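Local coordinates for protein induced by osmotic stress (Scheffersomyces stipitis CBS 6054, PDB 5YWL) that binds NADP(+) and probably acts as an oxidoreductase of the dihydroflavonol-4-reductase type, probably with cinnamyl-alcohol dehydrogenase activity, at residues Thr232-Asp237 with Leu260-Arg265; Val238-Lys243 with Leu311-Phe316. The protein carries 1 engineered substitution. One frame throughout, in Å; residues are numbered along the deposited sequence.

Contact 1 (Thr232-Asp237 with Leu260-Arg265); sequences TGTFID and LLSNTR
F235 is paired through both of its peptide groups: its N donates to T264 O (3.1 Å, 161° at the hydrogen), and its O accepts from N263 N at 2.8 Å. One residue further, T234 and R265 form an antiparallel, non-hydrogen-bonded pair with CA atoms 4.3 Å apart. CA-H...O contacts, such as R265 CA to G233 O at 3.4 Å, extend this short ladder.

Among the polar side chains, S262 OG comes in alongside T234, hydrogen-bonded to T234 OG1 at 2.9 Å; chi1 of 60° turns the threonine hydroxyl that way and sets CG2 over one face of the R265 guanidinium. R265 NH2 bonds L135 O, and a water links it to T232 OG1.

Around the aromatic ring the neighbours are polar: T264 OG1 lies at the edge of the F235 ring, 3.5 Å from F235 CE1, while the N263 amide runs alongside it. F318 completes an edge-to-face pair. Putting an alanine at F235 would probably leave a gap beside N263 and T264 and deprive F318 of its ring partner. The apolar pair is I236 and L261, whose CD1 atoms touch at 4.0 Å, branched aliphatics suited to this buried place beside the NADP(+)-binding I195.

Main-chain bonds thus set the register, and the hydrogen bond between the hydroxyls of T234 and S262 gives each of these buried groups a polar partner.

Contact 2 (Val238-Lys243 with Leu311-Phe316); sequences VRDVAK and LGFEYF
R239 bends at chi3 (-67°), which lays its guanidinium flat against F316, while D240 keeps CG anti to the carbonyl carbon, beside the backbone N (chi1 -64°), a setting that swings the carboxylate out toward F316. The stack is close to parallel, with planes 10° apart and R239 CZ 3.8 Å from the centroid of the F316 ring, offset toward its rim. Arginine suits the place because its flat cation can cover a ring and still use its N-H groups at the periphery: NE pairs with D237, and NH1 with D324 of helix 318-330. These two salt bridges would keep the guanidinium from rotating on the ring.

D240 OD2 accepts from F316 N at 2.8 Å with its syn lone pair, and its CG lies at the edge of the F316 ring. Y315 covers the carboxylate from another direction, Y315 CD1 being 3.6 Å from D240 CG.

R239, D240 and K243 project from the first turns of helix 238-250, which follows strand 234-237 in this Rossmann-type NADP(+)-binding protein of the epimerase/dehydratase family. They meet the loop between helices 305-311 and 318-330, where G312, with its positive phi, lets the chain leave the first of these helices.

K243 arches over F313: CE is 3.9 Å from the centroid of the F313 ring in a CH-pi contact, and NZ stands over the same face at 4.8 Å from that centroid, a cation-pi pair. Nearer the backbone, K243 CB touches F313 CZ at 3.4 Å. A water donates to D240 OD1 and to E314 O and accepts from K243 NZ, bridging a lysine–aspartate pair whose direct salt bridge is long. The K243 ammonium and the F316 N-H would probably favour the ionised form of the buried D240 carboxylate.

Overall arrangement
Contacts 1 and 2 lie with centres about 12 Å apart and touch, N263 ND2 approaching F316 O at 3.0 Å and I236 packing on V241. Their segments alternate along the chain: 232-237, 238-243, 260-265, 311-316. Strand 234-237, paired in parallel with strand 194-196, runs directly into helix 238-250, and the chain then enters strand 258-261, an outermost strand of the seven-stranded parallel sheet. Contact 1 therefore joins the small sheet to the chain leaving the large one, while contact 2 fastens the following helix to a C-terminal loop. The side chain of R239 in contact 2 lies about 8 Å from those of Y13 and L14, which bind NADP(+), so the C-terminal loop packs near the cofactor site.

Contact 1 (Thr232-Asp237 with Leu260-Arg265)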
# COMPACT_ATOMS: atom_id res chain seq x y z
N THR A 232 -0.88 -3.24 17.49
CA THR A 232 -2.32 -2.98 17.43
C THR A 232 -2.69 -1.79 16.53
O THR A 232 -1.98 -0.82 16.46
CB THR A 232 -2.92 -2.79 18.82
OG1 THR A 232 -4.30 -2.51 18.73
CG2 THR A 232 -2.25 -1.68 19.51
N GLY A 233 -3.81 -1.90 15.84
CA GLY A 233 -4.29 -0.91 14.90
C GLY A 233 -5.44 -1.46 14.07
O GLY A 233 -6.01 -2.45 14.46
N THR A 234 -5.73 -0.83 12.95
CA THR A 234 -6.67 -1.35 11.98
C THR A 234 -6.00 -2.09 10.84
O THR A 234 -4.95 -1.78 10.44
CB THR A 234 -7.62 -0.28 11.38
OG1 THR A 234 -6.91 0.74 10.73
CG2 THR A 234 -8.45 0.29 12.36
N PHE A 235 -6.67 -3.07 10.32
CA PHE A 235 -6.19 -3.83 9.21
C PHE A 235 -7.05 -3.57 7.97
O PHE A 235 -8.16 -3.20 8.10
CB PHE A 235 -6.06 -5.35 9.54
CG PHE A 235 -7.07 -6.25 8.85
CD1 PHE A 235 -8.33 -6.37 9.33
CD2 PHE A 235 -6.79 -6.80 7.65
CE1 PHE A 235 -9.27 -7.12 8.67
CE2 PHE A 235 -7.70 -7.54 6.97
CZ PHE A 235 -8.96 -7.71 7.49
N ILE A 236 -6.49 -3.92 6.84
CA ILE A 236 -7.13 -4.11 5.58
C ILE A 236 -6.46 -5.19 4.74
O ILE A 236 -5.31 -5.29 4.76
CB ILE A 236 -7.15 -2.76 4.77
CG1 ILE A 236 -8.04 -2.85 3.54
CG2 ILE A 236 -5.78 -2.35 4.38
CD1 ILE A 236 -9.50 -3.06 3.76
N ASP A 237 -7.21 -5.95 4.01
CA ASP A 237 -6.68 -7.00 3.13
C ASP A 237 -6.07 -6.43 1.86
O ASP A 237 -6.64 -5.59 1.24
CB ASP A 237 -7.72 -8.07 2.79
CG ASP A 237 -7.12 -9.29 2.09
OD1 ASP A 237 -6.92 -9.25 0.92
OD2 ASP A 237 -6.90 -10.23 2.76
N LEU A 260 -10.04 6.04 2.06
CA LEU A 260 -9.63 5.49 3.31
C LEU A 260 -9.95 4.01 3.32
O LEU A 260 -11.06 3.62 3.28
CB LEU A 260 -10.38 6.16 4.46
CG LEU A 260 -10.14 5.72 5.88
CD1 LEU A 260 -8.68 5.78 6.17
CD2 LEU A 260 -10.91 6.59 6.82
N LEU A 261 -8.90 3.23 3.32
CA LEU A 261 -9.00 1.81 3.29
C LEU A 261 -8.59 1.21 4.65
O LEU A 261 -7.45 0.98 4.93
CB LEU A 261 -8.16 1.24 2.15
CG LEU A 261 -8.75 0.95 0.78
CD1 LEU A 261 -9.60 -0.32 0.80
CD2 LEU A 261 -9.55 2.12 0.34
N SER A 262 -9.59 1.00 5.46
CA SER A 262 -9.50 0.53 6.78
C SER A 262 -10.66 -0.36 7.15
O SER A 262 -11.75 0.03 6.98
CB SER A 262 -9.40 1.73 7.73
OG SER A 262 -9.12 1.39 9.02
N ASN A 263 -10.38 -1.53 7.69
CA ASN A 263 -11.41 -2.45 8.15
C ASN A 263 -11.51 -2.55 9.68
O ASN A 263 -11.79 -1.62 10.29
CB ASN A 263 -11.32 -3.80 7.48
CG ASN A 263 -12.60 -4.64 7.58
OD1 ASN A 263 -13.60 -4.19 8.05
ND2 ASN A 263 -12.50 -5.88 7.17
N THR A 264 -11.25 -3.68 10.27
CA THR A 264 -11.41 -3.89 11.70
C THR A 264 -10.12 -3.75 12.57
O THR A 264 -9.04 -3.87 12.10
CB THR A 264 -12.04 -5.26 11.99
OG1 THR A 264 -11.29 -6.25 11.36
CG2 THR A 264 -13.42 -5.33 11.50
N ARG A 265 -10.30 -3.50 13.84
CA ARG A 265 -9.23 -3.41 14.79
C ARG A 265 -8.68 -4.78 15.20
O ARG A 265 -9.40 -5.73 15.26
CB ARG A 265 -9.63 -2.62 16.02
CG ARG A 265 -9.83 -1.17 15.79
CD ARG A 265 -9.05 -0.35 16.75
NE ARG A 265 -9.31 1.01 16.47
CZ ARG A 265 -8.40 1.93 16.35
NH1 ARG A 265 -8.74 3.12 16.09
NH2 ARG A 265 -7.18 1.66 16.55
O HOH W 1 -6.07 -0.55 17.90

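Contact 2 (Val238-Lys243 with Leu311-Phe316)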
# COMPACT_ATOMS: atom_id res chain seq x y z
N VAL A 238 -4.95 -6.97 1.46
CA VAL A 238 -4.26 -6.51 0.28
C VAL A 238 -5.14 -6.57 -0.98
O VAL A 238 -5.01 -5.80 -1.82
CB VAL A 238 -2.92 -7.19 0.04
CG1 VAL A 238 -3.09 -8.66 -0.23
CG2 VAL A 238 -2.21 -6.55 -1.12
N ARG A 239 -6.00 -7.55 -1.04
CA ARG A 239 -6.91 -7.69 -2.15
C ARG A 239 -7.94 -6.53 -2.24
O ARG A 239 -8.25 -6.08 -3.26
CB ARG A 239 -7.54 -9.11 -2.18
CG ARG A 239 -6.51 -10.25 -2.42
CD ARG A 239 -6.96 -11.61 -1.92
NE ARG A 239 -7.05 -11.69 -0.51
CZ ARG A 239 -7.33 -12.79 0.17
NH1 ARG A 239 -7.53 -13.92 -0.45
NH2 ARG A 239 -7.39 -12.76 1.46
N ASP A 240 -8.44 -6.12 -1.09
CA ASP A 240 -9.31 -4.96 -0.96
C ASP A 240 -8.62 -3.66 -1.35
O ASP A 240 -9.18 -2.87 -1.99
CB ASP A 240 -9.94 -4.90 0.43
CG ASP A 240 -10.87 -6.11 0.71
OD1 ASP A 240 -11.50 -6.54 -0.22
OD2 ASP A 240 -10.88 -6.60 1.81
N VAL A 241 -7.38 -3.51 -0.96
CA VAL A 241 -6.61 -2.36 -1.34
C VAL A 241 -6.45 -2.30 -2.89
O VAL A 241 -6.54 -1.27 -3.47
CB VAL A 241 -5.25 -2.24 -0.61
CG1 VAL A 241 -4.45 -1.08 -1.13
CG2 VAL A 241 -5.41 -2.15 0.89
N ALA A 242 -6.19 -3.46 -3.47
CA ALA A 242 -6.05 -3.58 -4.88
C ALA A 242 -7.32 -3.21 -5.61
O ALA A 242 -7.28 -2.47 -6.47
CB ALA A 242 -5.58 -4.96 -5.28
N LYS A 243 -8.42 -3.72 -5.14
CA LYS A 243 -9.72 -3.41 -5.65
C LYS A 243 -10.04 -1.94 -5.51
O LYS A 243 -10.63 -1.43 -6.33
CB LYS A 243 -10.78 -4.27 -5.02
CG LYS A 243 -10.99 -5.53 -5.80
CD LYS A 243 -11.25 -6.77 -5.00
CE LYS A 243 -12.33 -6.69 -3.97
NZ LYS A 243 -12.88 -7.97 -3.59
N LEU A 311 -16.58 2.54 -3.35
CA LEU A 311 -16.10 1.20 -3.61
C LEU A 311 -17.18 0.21 -3.95
O LEU A 311 -17.11 -0.43 -4.89
CB LEU A 311 -15.27 0.68 -2.45
CG LEU A 311 -13.94 1.32 -2.14
CD1 LEU A 311 -13.20 0.63 -1.01
CD2 LEU A 311 -13.12 1.49 -3.38
N GLY A 312 -18.19 0.18 -3.14
CA GLY A 312 -19.31 -0.67 -3.34
C GLY A 312 -19.04 -2.15 -3.22
O GLY A 312 -19.74 -2.88 -3.80
N PHE A 313 -18.03 -2.58 -2.50
CA PHE A 313 -17.86 -3.96 -2.17
C PHE A 313 -17.60 -4.16 -0.70
O PHE A 313 -17.29 -3.25 -0.02
CB PHE A 313 -16.81 -4.61 -3.04
CG PHE A 313 -15.48 -4.01 -2.94
CD1 PHE A 313 -14.65 -4.30 -1.90
CD2 PHE A 313 -15.05 -3.14 -3.88
CE1 PHE A 313 -13.40 -3.76 -1.83
CE2 PHE A 313 -13.82 -2.59 -3.82
CZ PHE A 313 -12.99 -2.90 -2.78
N GLU A 314 -17.77 -5.37 -0.23
CA GLU A 314 -17.47 -5.68 1.15
C GLU A 314 -16.05 -6.26 1.31
O GLU A 314 -15.57 -6.90 0.47
CB GLU A 314 -18.54 -6.56 1.76
CG GLU A 314 -19.87 -5.88 1.84
CD GLU A 314 -19.84 -4.69 2.79
OE1 GLU A 314 -19.84 -4.88 4.01
OE2 GLU A 314 -19.73 -3.56 2.31
N TYR A 315 -15.42 -5.94 2.40
CA TYR A 315 -14.06 -6.31 2.69
C TYR A 315 -13.86 -7.80 3.17
O TYR A 315 -14.69 -8.36 3.78
CB TYR A 315 -13.50 -5.34 3.72
CG TYR A 315 -13.32 -3.89 3.29
CD1 TYR A 315 -13.06 -3.56 2.02
CD2 TYR A 315 -13.39 -2.89 4.20
CE1 TYR A 315 -12.88 -2.24 1.64
CE2 TYR A 315 -13.22 -1.59 3.84
CZ TYR A 315 -12.95 -1.26 2.57
OH TYR A 315 -12.79 0.02 2.21
N PHE A 316 -12.69 -8.36 2.91
CA PHE A 316 -12.25 -9.57 3.60
C PHE A 316 -12.21 -9.32 5.13
O PHE A 316 -11.72 -8.35 5.56
CB PHE A 316 -10.86 -9.95 3.15
CG PHE A 316 -10.80 -10.53 1.81
CD1 PHE A 316 -10.71 -9.73 0.71
CD2 PHE A 316 -10.87 -11.87 1.63
CE1 PHE A 316 -10.63 -10.28 -0.53
CE2 PHE A 316 -10.78 -12.42 0.38
CZ PHE A 316 -10.65 -11.63 -0.70
O HOH W 2 -13.49 -8.09 -0.68